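Local coordinates for protein acetylxylan esterase A (Aspergillus awamori, PDB 5X6S) that removes acetyl side groups from the backbone of acetylated xylans as a secreted serine esterase of carbohydrate esterase family 1, at residues 94-99 with 133-138; 31-36 with 101-106; 81-86 with 122-127; 52-57 with 64-69. All coordinates share one frame; numbering follows the deposited sequence.

Contact 1: residues 94-99 with 133-138; sequences SIANMV and PELFAA. With NA (sodium ion), chain G.
The ring of F136 meets V99 obliquely, with V99 CG2 lying 4.2 Å from F136 CE1, while one face of the same ring carries L135 CB of its own segment, 3.8 Å above the plane and shifted toward the rim. This small apolar cluster belongs to the alpha/beta-hydrolase fold: helix 91-106 packs here against the turn that follows helix 120-131 and leads into strand 138-142. The turn contains a short 3-10 segment, 133-135, closed by a weak bond from F136 N to P133 O. L135 supplies the other half of the contact. Its CG stands beside the backbone N, opposite the carbonyl carbon (chi1 -66°), and the CD1 branch reaches the helix, 4.2 Å from V99 CG1. Beneath the cluster, V35 of the central sheet receives I95, V99 and F136, so the turn and the helix share one floor. The polar side of the turn faces another copy of the protein: the carbonyl of E134 and its counterpart in the second subunit both bind a sodium ion, which also holds two waters. The tightest point between helix and turn is purely hydrocarbon, L135 CD1 lying 3.7 Å from A96 CB.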
loop_
_atom_site.group_PDB
_atom_site.type_symbol
_atom_site.label_atom_id
_atom_site.label_comp_id
_atom_site.label_asym_id
_atom_site.label_seq_id
_atom_site.Cartn_x
_atom_site.Cartn_y
_atom_site.Cartn_z
ATOM N N SER A 94 10.980 -13.174 0.095
ATOM C CA SER A 94 11.709 -12.943 1.298
ATOM C C SER A 94 11.902 -11.466 1.587
ATOM O O SER A 94 11.667 -11.029 2.714
ATOM C CB SER A 94 13.058 -13.666 1.222
ATOM O OG SER A 94 12.853 -15.078 1.309
ATOM N N ILE A 95 12.328 -10.700 0.575
ATOM C CA ILE A 95 12.539 -9.273 0.735
ATOM C C ILE A 95 11.234 -8.583 1.148
ATOM O O ILE A 95 11.216 -7.707 2.041
ATOM C CB ILE A 95 13.132 -8.640 -0.558
ATOM C CG1 ILE A 95 14.554 -9.202 -0.808
ATOM C CG2 ILE A 95 13.186 -7.121 -0.431
ATOM C CD1 ILE A 95 15.153 -8.714 -2.124
ATOM N N ALA A 96 10.132 -8.984 0.535
ATOM C CA ALA A 96 8.809 -8.476 0.889
ATOM C C ALA A 96 8.527 -8.654 2.389
ATOM O O ALA A 96 8.062 -7.710 3.062
ATOM C CB ALA A 96 7.757 -9.168 0.088
ATOM N N ASN A 97 8.804 -9.845 2.912
ATOM C CA ASN A 97 8.609 -10.154 4.311
ATOM C C ASN A 97 9.498 -9.353 5.264
ATOM O O ASN A 97 9.101 -9.011 6.407
ATOM C CB ASN A 97 8.700 -11.671 4.520
ATOM C CG ASN A 97 7.579 -12.426 3.850
ATOM O OD1 ASN A 97 6.533 -11.854 3.547
ATOM N ND2 ASN A 97 7.796 -13.711 3.564
ATOM N N MET A 98 10.705 -9.012 4.830
ATOM C CA MET A 98 11.574 -8.127 5.601
ATOM C C MET A 98 10.908 -6.762 5.777
ATOM O O MET A 98 10.971 -6.139 6.863
ATOM C CB MET A 98 12.889 -7.908 4.871
ATOM C CG MET A 98 13.727 -9.122 4.723
ATOM S SD MET A 98 15.225 -8.847 3.769
ATOM C CE MET A 98 15.611 -10.478 3.208
ATOM N N VAL A 99 10.301 -6.276 4.699
ATOM C CA VAL A 99 9.566 -5.037 4.732
ATOM C C VAL A 99 8.451 -5.060 5.762
ATOM O O VAL A 99 8.358 -4.172 6.629
ATOM C CB VAL A 99 9.090 -4.612 3.315
ATOM C CG1 VAL A 99 8.027 -3.504 3.389
ATOM C CG2 VAL A 99 10.267 -4.176 2.511
ATOM N N PRO A 133 4.278 -4.770 -5.937
ATOM C CA PRO A 133 4.031 -3.325 -6.182
ATOM C C PRO A 133 3.351 -2.603 -5.014
ATOM O O PRO A 133 3.636 -1.435 -4.765
ATOM C CB PRO A 133 3.111 -3.335 -7.413
ATOM C CG PRO A 133 2.474 -4.706 -7.403
ATOM C CD PRO A 133 3.593 -5.601 -6.945
ATOM N N GLU A 134 2.505 -3.330 -4.274
ATOM C CA GLU A 134 1.754 -2.821 -3.115
ATOM C C GLU A 134 2.609 -2.290 -1.977
ATOM O O GLU A 134 2.141 -1.484 -1.212
ATOM C CB GLU A 134 0.791 -3.894 -2.561
ATOM C CG GLU A 134 1.436 -5.106 -1.827
ATOM C CD GLU A 134 1.982 -6.213 -2.724
ATOM O OE1 GLU A 134 1.951 -6.054 -3.969
ATOM O OE2 GLU A 134 2.450 -7.260 -2.198
ATOM N N LEU A 135 3.866 -2.754 -1.866
ATOM C CA LEU A 135 4.714 -2.343 -0.760
ATOM C C LEU A 135 5.451 -0.989 -0.957
ATOM O O LEU A 135 5.832 -0.343 0.025
ATOM C CB LEU A 135 5.742 -3.443 -0.453
ATOM C CG LEU A 135 5.176 -4.749 0.068
ATOM C CD1 LEU A 135 6.320 -5.753 0.266
ATOM C CD2 LEU A 135 4.355 -4.582 1.344
ATOM N N PHE A 136 5.627 -0.563 -2.214
ATOM C CA PHE A 136 6.628 0.446 -2.561
ATOM C C PHE A 136 6.022 1.703 -3.184
ATOM O O PHE A 136 5.276 1.606 -4.157
ATOM C CB PHE A 136 7.684 -0.128 -3.476
ATOM C CG PHE A 136 8.407 -1.304 -2.888
ATOM C CD1 PHE A 136 9.261 -1.132 -1.797
ATOM C CD2 PHE A 136 8.164 -2.586 -3.375
ATOM C CE1 PHE A 136 9.879 -2.212 -1.211
ATOM C CE2 PHE A 136 8.753 -3.679 -2.796
ATOM C CZ PHE A 136 9.631 -3.510 -1.714
ATOM N N ALA A 137 6.357 2.869 -2.590
ATOM C CA ALA A 137 5.943 4.181 -3.063
ATOM C C ALA A 137 6.751 4.617 -4.263
ATOM O O ALA A 137 6.239 5.288 -5.163
ATOM C CB ALA A 137 6.094 5.194 -1.939
ATOM N N ALA A 138 8.031 4.219 -4.307
ATOM C CA ALA A 138 8.964 4.598 -5.400
ATOM C C ALA A 138 10.158 3.718 -5.328
ATOM O O ALA A 138 10.429 3.114 -4.249
ATOM C CB ALA A 138 9.393 6.073 -5.303
HETATM NA NA NA G . 0.135 -0.298 0.581
HETATM O O HOH W 1 -1.329 -2.126 0.064
HETATM O O HOH W 2 1.649 0.958 0.922
#

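Contact 2: residues 31-36 with 101-106; sequences PGIVVA and WTISKY
I33 and I103 set their side chains at about a right angle, and I33 lies obliquely across T102, so one isoleucine tip is received by two neighbouring residues of a helix. The tip is I33 CD1, at 3.7 Å from I103 CG1 and at the same separation, 3.7 Å, from T102 CG2. With CG1 beside the backbone N (chi1 -68°) and the chain extended beyond it (chi2 166°), I33 points its ethyl arm from strand 33-37 up to helix 91-106. This is the layered packing of the alpha/beta-hydrolase fold, in which a helix of the crossover from strand 63-68 to strand 113-118 packs over these two strands and strand 33-37 between them.

T102 is turned to suit both of its neighbourhoods. Its CG2 is trans to the backbone N and faces I33, whereas OG1 turns back along the helix to bond with M98 O. Just before the strand the meeting is looser: P31 CD comes 4.0 Å from Y106 O. The Y106 ring itself leads away from P31 toward strands 18-23 and 63-68, and T102 O lies in its plane at the edge. I103 also packs on T100 of the second subunit.

Because the only polar group among I33, T102 and I103 side chains is bound to M98 O within the helix, the surface offered to the strand is methyl and methylene, and this contact between I33 and the helix rests on van der Waals packing and exclusion of water.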
loop_
_atom_site.group_PDB
_atom_site.type_symbol
_atom_site.label_atom_id
_atom_site.label_comp_id
_atom_site.label_asym_id
_atom_site.label_seq_id
_atom_site.Cartn_x
_atom_site.Cartn_y
_atom_site.Cartn_z
ATOM N N PRO A 31 8.933 6.265 11.107
ATOM C CA PRO A 31 10.017 6.252 10.107
ATOM C C PRO A 31 9.625 5.640 8.770
ATOM O O PRO A 31 8.835 4.708 8.738
ATOM C CB PRO A 31 11.095 5.390 10.795
ATOM C CG PRO A 31 10.349 4.513 11.731
ATOM C CD PRO A 31 9.150 5.283 12.185
ATOM N N GLY A 32 10.174 6.171 7.695
ATOM C CA GLY A 32 10.123 5.535 6.402
ATOM C C GLY A 32 11.078 4.352 6.336
ATOM O O GLY A 32 11.741 3.996 7.341
ATOM N N ILE A 33 11.108 3.691 5.195
ATOM C CA ILE A 33 11.996 2.523 5.001
ATOM C C ILE A 33 12.625 2.617 3.636
ATOM O O ILE A 33 11.951 2.922 2.651
ATOM C CB ILE A 33 11.249 1.142 5.114
ATOM C CG1 ILE A 33 10.768 0.884 6.544
ATOM C CG2 ILE A 33 12.110 0.016 4.589
ATOM C CD1 ILE A 33 9.765 -0.237 6.668
ATOM N N VAL A 34 13.913 2.365 3.575
ATOM C CA VAL A 34 14.622 2.220 2.294
ATOM C C VAL A 34 15.215 0.829 2.238
ATOM O O VAL A 34 15.993 0.448 3.129
ATOM C CB VAL A 34 15.777 3.272 2.097
ATOM C CG1 VAL A 34 16.584 2.974 0.821
ATOM C CG2 VAL A 34 15.222 4.675 2.023
ATOM N N VAL A 35 14.861 0.062 1.193
ATOM C CA VAL A 35 15.412 -1.242 0.974
ATOM C C VAL A 35 16.545 -1.044 -0.059
ATOM O O VAL A 35 16.281 -0.540 -1.171
ATOM C CB VAL A 35 14.363 -2.291 0.462
ATOM C CG1 VAL A 35 14.982 -3.651 0.246
ATOM C CG2 VAL A 35 13.118 -2.394 1.333
ATOM N N ALA A 36 17.770 -1.403 0.316
ATOM C CA ALA A 36 18.957 -1.165 -0.481
ATOM C C ALA A 36 19.599 -2.515 -0.836
ATOM O O ALA A 36 20.085 -3.259 0.056
ATOM C CB ALA A 36 19.947 -0.255 0.274
ATOM N N TRP A 101 7.804 -7.043 8.228
ATOM C CA TRP A 101 8.313 -7.265 9.595
ATOM C C TRP A 101 8.776 -5.929 10.185
ATOM O O TRP A 101 8.453 -5.612 11.334
ATOM C CB TRP A 101 9.479 -8.249 9.621
ATOM C CG TRP A 101 9.999 -8.564 10.994
ATOM C CD1 TRP A 101 9.532 -9.523 11.877
ATOM C CD2 TRP A 101 11.020 -7.860 11.681
ATOM N NE1 TRP A 101 10.238 -9.475 13.039
ATOM C CE2 TRP A 101 11.167 -8.472 12.952
ATOM C CE3 TRP A 101 11.842 -6.784 11.346
ATOM C CZ2 TRP A 101 12.103 -8.030 13.880
ATOM C CZ3 TRP A 101 12.773 -6.367 12.246
ATOM C CH2 TRP A 101 12.883 -6.974 13.520
ATOM N N THR A 102 9.503 -5.152 9.384
ATOM C CA THR A 102 10.078 -3.897 9.830
ATOM C C THR A 102 8.962 -2.849 10.065
ATOM O O THR A 102 9.010 -2.091 11.073
ATOM C CB THR A 102 11.096 -3.362 8.796
ATOM O OG1 THR A 102 12.133 -4.342 8.604
ATOM C CG2 THR A 102 11.716 -2.021 9.233
ATOM N N ILE A 103 7.958 -2.833 9.180
ATOM C CA ILE A 103 6.805 -1.922 9.362
ATOM C C ILE A 103 6.210 -2.143 10.738
ATOM O O ILE A 103 6.043 -1.176 11.548
ATOM C CB ILE A 103 5.726 -2.058 8.278
ATOM C CG1 ILE A 103 6.268 -1.513 6.928
ATOM C CG2 ILE A 103 4.457 -1.278 8.713
ATOM C CD1 ILE A 103 5.445 -1.912 5.707
ATOM N N SER A 104 5.879 -3.390 11.037
ATOM C CA SER A 104 5.275 -3.669 12.338
ATOM C C SER A 104 6.222 -3.485 13.513
ATOM O O SER A 104 5.849 -2.877 14.532
ATOM C CB SER A 104 4.680 -5.063 12.352
ATOM O OG SER A 104 4.143 -5.316 13.632
ATOM N N LYS A 105 7.446 -3.989 13.415
ATOM C CA LYS A 105 8.349 -3.945 14.565
ATOM C C LYS A 105 8.678 -2.504 14.988
ATOM O O LYS A 105 8.745 -2.196 16.204
ATOM C CB LYS A 105 9.620 -4.748 14.336
ATOM C CG LYS A 105 10.672 -4.615 15.443
ATOM C CD LYS A 105 10.492 -5.644 16.564
ATOM C CE LYS A 105 11.616 -5.529 17.624
ATOM N NZ LYS A 105 12.966 -5.913 17.087
ATOM N N TYR A 106 8.844 -1.615 14.000
ATOM C CA TYR A 106 9.267 -0.248 14.301
ATOM C C TYR A 106 8.198 0.808 14.135
ATOM O O TYR A 106 8.475 1.952 14.273
ATOM C CB TYR A 106 10.533 0.118 13.509
ATOM C CG TYR A 106 11.718 -0.695 13.929
ATOM C CD1 TYR A 106 11.988 -1.895 13.355
ATOM C CD2 TYR A 106 12.582 -0.244 14.957
ATOM C CE1 TYR A 106 13.089 -2.664 13.774
ATOM C CE2 TYR A 106 13.675 -1.008 15.386
ATOM C CZ TYR A 106 13.917 -2.207 14.797
ATOM O OH TYR A 106 14.992 -2.954 15.187
#

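Contact 3: residues 81-86 with 122-127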
loop_
_atom_site.group_PDB
_atom_site.type_symbol
_atom_site.label_atom_id
_atom_site.label_comp_id
_atom_site.label_asym_id
_atom_site.label_seq_id
_atom_site.Cartn_x
_atom_site.Cartn_y
_atom_site.Cartn_z
ATOM N N GLN A 81 10.713 -18.911 -11.611
ATOM C CA GLN A 81 9.290 -18.589 -11.498
ATOM C C GLN A 81 8.941 -18.148 -10.048
ATOM O O GLN A 81 8.139 -17.282 -9.832
ATOM C CB GLN A 81 8.442 -19.812 -11.875
ATOM C CG GLN A 81 8.481 -20.150 -13.367
ATOM C CD GLN A 81 8.098 -18.950 -14.195
ATOM O OE1 GLN A 81 8.958 -18.288 -14.772
ATOM N NE2 GLN A 81 6.817 -18.606 -14.177
ATOM N N ALA A 82 9.573 -18.771 -9.077
ATOM C CA ALA A 82 9.374 -18.428 -7.692
ATOM C C ALA A 82 9.684 -16.964 -7.395
ATOM O O ALA A 82 8.931 -16.302 -6.678
ATOM C CB ALA A 82 10.198 -19.352 -6.791
ATOM N N THR A 83 10.803 -16.458 -7.930
ATOM C CA THR A 83 11.213 -15.082 -7.655
ATOM C C THR A 83 10.417 -14.088 -8.509
ATOM O O THR A 83 10.295 -12.921 -8.142
ATOM C CB THR A 83 12.730 -14.908 -7.828
ATOM O OG1 THR A 83 13.184 -13.765 -7.065
ATOM C CG2 THR A 83 13.113 -14.718 -9.302
ATOM N N LEU A 84 9.917 -14.553 -9.666
ATOM C CA LEU A 84 9.188 -13.733 -10.617
ATOM C C LEU A 84 7.659 -13.803 -10.478
ATOM O O LEU A 84 6.916 -13.389 -11.372
ATOM C CB LEU A 84 9.628 -14.060 -12.086
ATOM C CG LEU A 84 11.106 -13.766 -12.409
ATOM C CD1 LEU A 84 11.433 -14.179 -13.838
ATOM C CD2 LEU A 84 11.495 -12.273 -12.164
ATOM N N THR A 85 7.181 -14.295 -9.346
ATOM C CA THR A 85 5.736 -14.312 -9.130
ATOM C C THR A 85 5.410 -13.777 -7.738
ATOM O O THR A 85 6.062 -14.148 -6.764
ATOM C CB THR A 85 5.154 -15.725 -9.364
ATOM O OG1 THR A 85 5.872 -16.651 -8.582
ATOM C CG2 THR A 85 5.363 -16.184 -10.804
ATOM N N HIS A 86 4.396 -12.922 -7.659
ATOM C CA HIS A 86 3.834 -12.460 -6.367
ATOM C C HIS A 86 3.519 -13.720 -5.544
ATOM O O HIS A 86 2.816 -14.640 -6.044
ATOM C CB HIS A 86 2.528 -11.669 -6.619
ATOM C CG HIS A 86 1.844 -11.157 -5.388
ATOM N ND1 HIS A 86 2.327 -10.095 -4.642
ATOM C CD2 HIS A 86 0.679 -11.523 -4.802
ATOM C CE1 HIS A 86 1.496 -9.837 -3.652
ATOM N NE2 HIS A 86 0.487 -10.686 -3.727
ATOM N N ALA A 122 19.864 -3.931 -8.764
ATOM C CA ALA A 122 18.949 -3.126 -9.594
ATOM C C ALA A 122 17.996 -4.021 -10.392
ATOM O O ALA A 122 16.821 -3.646 -10.589
ATOM C CB ALA A 122 19.706 -2.198 -10.502
ATOM N N MET A 123 18.493 -5.158 -10.863
ATOM C CA MET A 123 17.605 -6.159 -11.487
ATOM C C MET A 123 16.490 -6.569 -10.487
ATOM O O MET A 123 15.304 -6.621 -10.824
ATOM C CB MET A 123 18.354 -7.381 -11.890
ATOM C CG MET A 123 19.522 -7.153 -12.853
ATOM S SD MET A 123 20.175 -8.740 -13.312
ATOM C CE MET A 123 21.881 -8.361 -13.672
ATOM N N MET A 124 16.902 -6.851 -9.262
ATOM C CA MET A 124 15.959 -7.240 -8.200
ATOM C C MET A 124 15.036 -6.071 -7.855
ATOM O O MET A 124 13.844 -6.275 -7.551
ATOM C CB MET A 124 16.720 -7.764 -6.983
ATOM C CG MET A 124 15.797 -8.122 -5.795
ATOM S SD MET A 124 14.491 -9.291 -6.189
ATOM C CE MET A 124 15.368 -10.815 -5.950
ATOM N N THR A 125 15.525 -4.836 -7.967
ATOM C CA THR A 125 14.646 -3.709 -7.729
ATOM C C THR A 125 13.450 -3.719 -8.689
ATOM O O THR A 125 12.303 -3.505 -8.273
ATOM C CB THR A 125 15.442 -2.359 -7.763
ATOM O OG1 THR A 125 16.371 -2.372 -6.680
ATOM C CG2 THR A 125 14.553 -1.164 -7.583
ATOM N N ASN A 126 13.708 -3.960 -9.970
ATOM C CA ASN A 126 12.648 -4.038 -10.952
ATOM C C ASN A 126 11.738 -5.182 -10.633
ATOM O O ASN A 126 10.565 -5.045 -10.729
ATOM C CB ASN A 126 13.148 -4.157 -12.368
ATOM C CG ASN A 126 13.629 -2.832 -12.925
ATOM O OD1 ASN A 126 13.003 -1.810 -12.801
ATOM N ND2 ASN A 126 14.778 -2.874 -13.472
ATOM N N VAL A 127 12.297 -6.293 -10.238
ATOM C CA VAL A 127 11.501 -7.496 -9.877
ATOM C C VAL A 127 10.579 -7.196 -8.684
ATOM O O VAL A 127 9.365 -7.553 -8.686
ATOM C CB VAL A 127 12.382 -8.734 -9.651
ATOM C CG1 VAL A 127 11.572 -9.903 -9.054
ATOM C CG2 VAL A 127 13.014 -9.206 -10.963
#
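V127 makes the closest approach of segment 122-127 to the loop 81-86. Both of its methyls meet L84 CD2, and V127 CG1 also lies 3.4 Å from the carbonyl oxygen T83 O. L84 and V127 cross at about a right angle, with L84 CD2 3.6 Å from V127 CG2 and 3.9 Å from V127 CG1, so a single leucine methyl sits against both branches of the valine. One turn earlier, M124 CE approaches T83 OG1 to 3.8 Å, the two side chains running obliquely to each other. M124 gets there by bending: after a CG trans to the backbone N (chi1 177°), the chain folds at chi2 and again at chi3.

The next shell fixes the loop. T83 OG1 is hydrogen-bonded to D77 O, and T83 O to S92 OG on helix 91-106. Within the segment, T85 OG1 donates to Q81 O at 2.7 Å, from 28° out of the carbonyl plane, and L84 N adds a weak bond to the same oxygen. M124 also packs on N91, S92 and I95 of helix 91-106 and touches the probable nucleophile elbow, which carries S119, probably the charge-relay serine of this alpha/beta-hydrolase.

Both polar atoms of T83 that face the helix therefore have partners of their own, and M124 and V127 bring them only carbon. The loop is held in shape by its own and second-shell hydrogen bonds, while its join to the helix that follows the probable nucleophile rests on van der Waals packing.

Contact 4: residues 52-57 with 64-69; sequences PYATLS and VIYPSS
Y66 reaches from strand 63-68 to A54 in the first turn of helix 53-60, and the length of its side chain can be followed to that point. From CB the ring is swung beside the backbone N (chi1 -58°). One face of the ring then lies against V64 CG1 of its own strand, 3.2 Å above the plane and offset toward the rim, and Y48 meets the ring edge-to-face. At the tip, Y66 OH comes 3.7 Å from A54 CB and 4.0 Å from Y53 CB. It is also 3.5 Å from A54 N, but the angle is too poor for a direct bond. Water 3 bridges the two instead, accepting from A54 N and lying 2.7 Å from Y66 OH.

V64 packs between strand and helix: CG1 is 4.0 Å from Y53 CB, and CG2 packs on the Y53 carbonyl and on S57 CB. S57 OG turns back into the helix and donates to A54 O. The axes of the short segments, helix 53-57 and strand 64-68, run nearly antiparallel, at 162°, as expected of the return leg of a beta-alpha-beta crossover, here the one linking the parallel neighbours 33-37 and 63-68. The phenol of Y53, pointing away from the strand, bonds to D268.

A54 N lies in the opening turn, where amides have no helical carbonyl to bond, so the water supplies its acceptor. The contact thus joins apolar packing around V64 to a solvent-mediated link at the tyrosine hydroxyl.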
loop_
_atom_site.group_PDB
_atom_site.type_symbol
_atom_site.label_atom_id
_atom_site.label_comp_id
_atom_site.label_asym_id
_atom_site.label_seq_id
_atom_site.Cartn_x
_atom_site.Cartn_y
_atom_site.Cartn_z
ATOM N N PRO A 52 25.266 5.434 0.556
ATOM C CA PRO A 52 25.073 6.547 1.476
ATOM C C PRO A 52 23.854 6.423 2.373
ATOM O O PRO A 52 23.601 7.356 3.129
ATOM C CB PRO A 52 24.890 7.745 0.516
ATOM C CG PRO A 52 24.205 7.146 -0.693
ATOM C CD PRO A 52 24.855 5.771 -0.834
ATOM N N TYR A 53 23.081 5.333 2.299
ATOM C CA TYR A 53 21.742 5.312 2.929
ATOM C C TYR A 53 21.740 5.382 4.444
ATOM O O TYR A 53 20.853 6.014 5.039
ATOM C CB TYR A 53 20.887 4.101 2.435
ATOM C CG TYR A 53 20.744 4.102 0.944
ATOM C CD1 TYR A 53 20.160 5.171 0.306
ATOM C CD2 TYR A 53 21.351 3.109 0.152
ATOM C CE1 TYR A 53 20.085 5.240 -1.098
ATOM C CE2 TYR A 53 21.302 3.177 -1.225
ATOM C CZ TYR A 53 20.663 4.238 -1.838
ATOM O OH TYR A 53 20.636 4.321 -3.180
ATOM N N ALA A 54 22.692 4.721 5.089
ATOM C CA ALA A 54 22.790 4.824 6.572
ATOM C C ALA A 54 23.141 6.233 7.031
ATOM O O ALA A 54 22.572 6.719 8.004
ATOM C CB ALA A 54 23.820 3.815 7.133
ATOM N N THR A 55 24.039 6.907 6.314
ATOM C CA THR A 55 24.381 8.290 6.598
ATOM C C THR A 55 23.118 9.158 6.440
ATOM O O THR A 55 22.784 9.965 7.304
ATOM C CB THR A 55 25.540 8.804 5.673
ATOM O OG1 THR A 55 26.736 8.100 5.988
ATOM C CG2 THR A 55 25.804 10.285 5.832
ATOM N N LEU A 56 22.413 8.967 5.331
ATOM C CA LEU A 56 21.163 9.711 5.072
ATOM C C LEU A 56 20.024 9.403 6.081
ATOM O O LEU A 56 19.215 10.303 6.414
ATOM C CB LEU A 56 20.724 9.498 3.631
ATOM C CG LEU A 56 21.639 10.074 2.527
ATOM C CD1 LEU A 56 21.354 9.439 1.178
ATOM C CD2 LEU A 56 21.537 11.611 2.445
ATOM N N SER A 57 19.958 8.169 6.573
ATOM C CA SER A 57 18.959 7.776 7.593
ATOM C C SER A 57 19.132 8.585 8.875
ATOM O O SER A 57 18.202 8.840 9.585
ATOM C CB SER A 57 19.050 6.292 7.916
ATOM O OG SER A 57 20.047 6.017 8.858
ATOM N N VAL A 64 16.909 1.525 7.193
ATOM C CA VAL A 64 17.397 0.852 5.960
ATOM C C VAL A 64 17.432 -0.646 6.086
ATOM O O VAL A 64 17.905 -1.162 7.109
ATOM C CB VAL A 64 18.832 1.329 5.516
ATOM C CG1 VAL A 64 19.086 0.932 4.028
ATOM C CG2 VAL A 64 19.029 2.815 5.747
ATOM N N ILE A 65 16.904 -1.361 5.095
ATOM C CA ILE A 65 16.933 -2.828 5.070
ATOM C C ILE A 65 17.894 -3.234 3.984
ATOM O O ILE A 65 17.789 -2.737 2.872
ATOM C CB ILE A 65 15.561 -3.481 4.762
ATOM C CG1 ILE A 65 14.545 -3.151 5.862
ATOM C CG2 ILE A 65 15.738 -5.004 4.590
ATOM C CD1 ILE A 65 13.088 -3.509 5.458
ATOM N N TYR A 66 18.835 -4.123 4.321
ATOM C CA TYR A 66 19.859 -4.576 3.383
ATOM C C TYR A 66 19.698 -6.072 3.241
ATOM O O TYR A 66 20.237 -6.832 4.072
ATOM C CB TYR A 66 21.298 -4.215 3.901
ATOM C CG TYR A 66 21.561 -2.750 4.161
ATOM C CD1 TYR A 66 21.996 -1.881 3.133
ATOM C CD2 TYR A 66 21.399 -2.212 5.439
ATOM C CE1 TYR A 66 22.277 -0.544 3.373
ATOM C CE2 TYR A 66 21.671 -0.871 5.686
ATOM C CZ TYR A 66 22.070 -0.029 4.678
ATOM O OH TYR A 66 22.297 1.290 4.976
ATOM N N PRO A 67 18.945 -6.540 2.220
ATOM C CA PRO A 67 18.819 -7.993 2.029
ATOM C C PRO A 67 20.168 -8.547 1.586
ATOM O O PRO A 67 20.968 -7.804 1.060
ATOM C CB PRO A 67 17.791 -8.121 0.876
ATOM C CG PRO A 67 17.039 -6.794 0.883
ATOM C CD PRO A 67 18.165 -5.803 1.213
ATOM N N SER A 68 20.407 -9.840 1.860
ATOM C CA SER A 68 21.715 -10.448 1.589
ATOM C C SER A 68 21.541 -11.769 0.855
ATOM O O SER A 68 20.942 -12.701 1.366
ATOM C CB SER A 68 22.471 -10.671 2.881
ATOM O OG SER A 68 23.823 -10.576 2.629
ATOM N N SER A 69 22.077 -11.846 -0.343
ATOM C CA SER A 69 21.876 -13.010 -1.197
ATOM C C SER A 69 22.393 -14.279 -0.529
ATOM O O SER A 69 23.470 -14.261 0.090
ATOM C CB SER A 69 22.556 -12.855 -2.538
ATOM O OG SER A 69 22.390 -14.044 -3.289
HETATM O O HOH W 3 24.337 2.524 3.638
#

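All four contacts are largely buried, without a direct hydrogen bond between their segments. Contacts 3 and 1 are centred about 9 and 10 Å from the chain's centre, contacts 4 and 2 about 13 and 16 Å. Contacts 1 and 2 share helix 91-106, meet through V35 and V99, and touch the second subunit. Contact 4 uses the other face of the sheet: V64 and Y66 point to helix 53-60, I65 and P67 to helix 91-106. Probable hydrogen bonds from V34 and A36 to I65 tie contact 2 to contact 4. Contact 3 joins contact 1 where I95 touches M124. Contact 1 is hydrocarbon throughout; contacts 2 and 3 also set carbon against oxygen; contact 4 adds a bridging water.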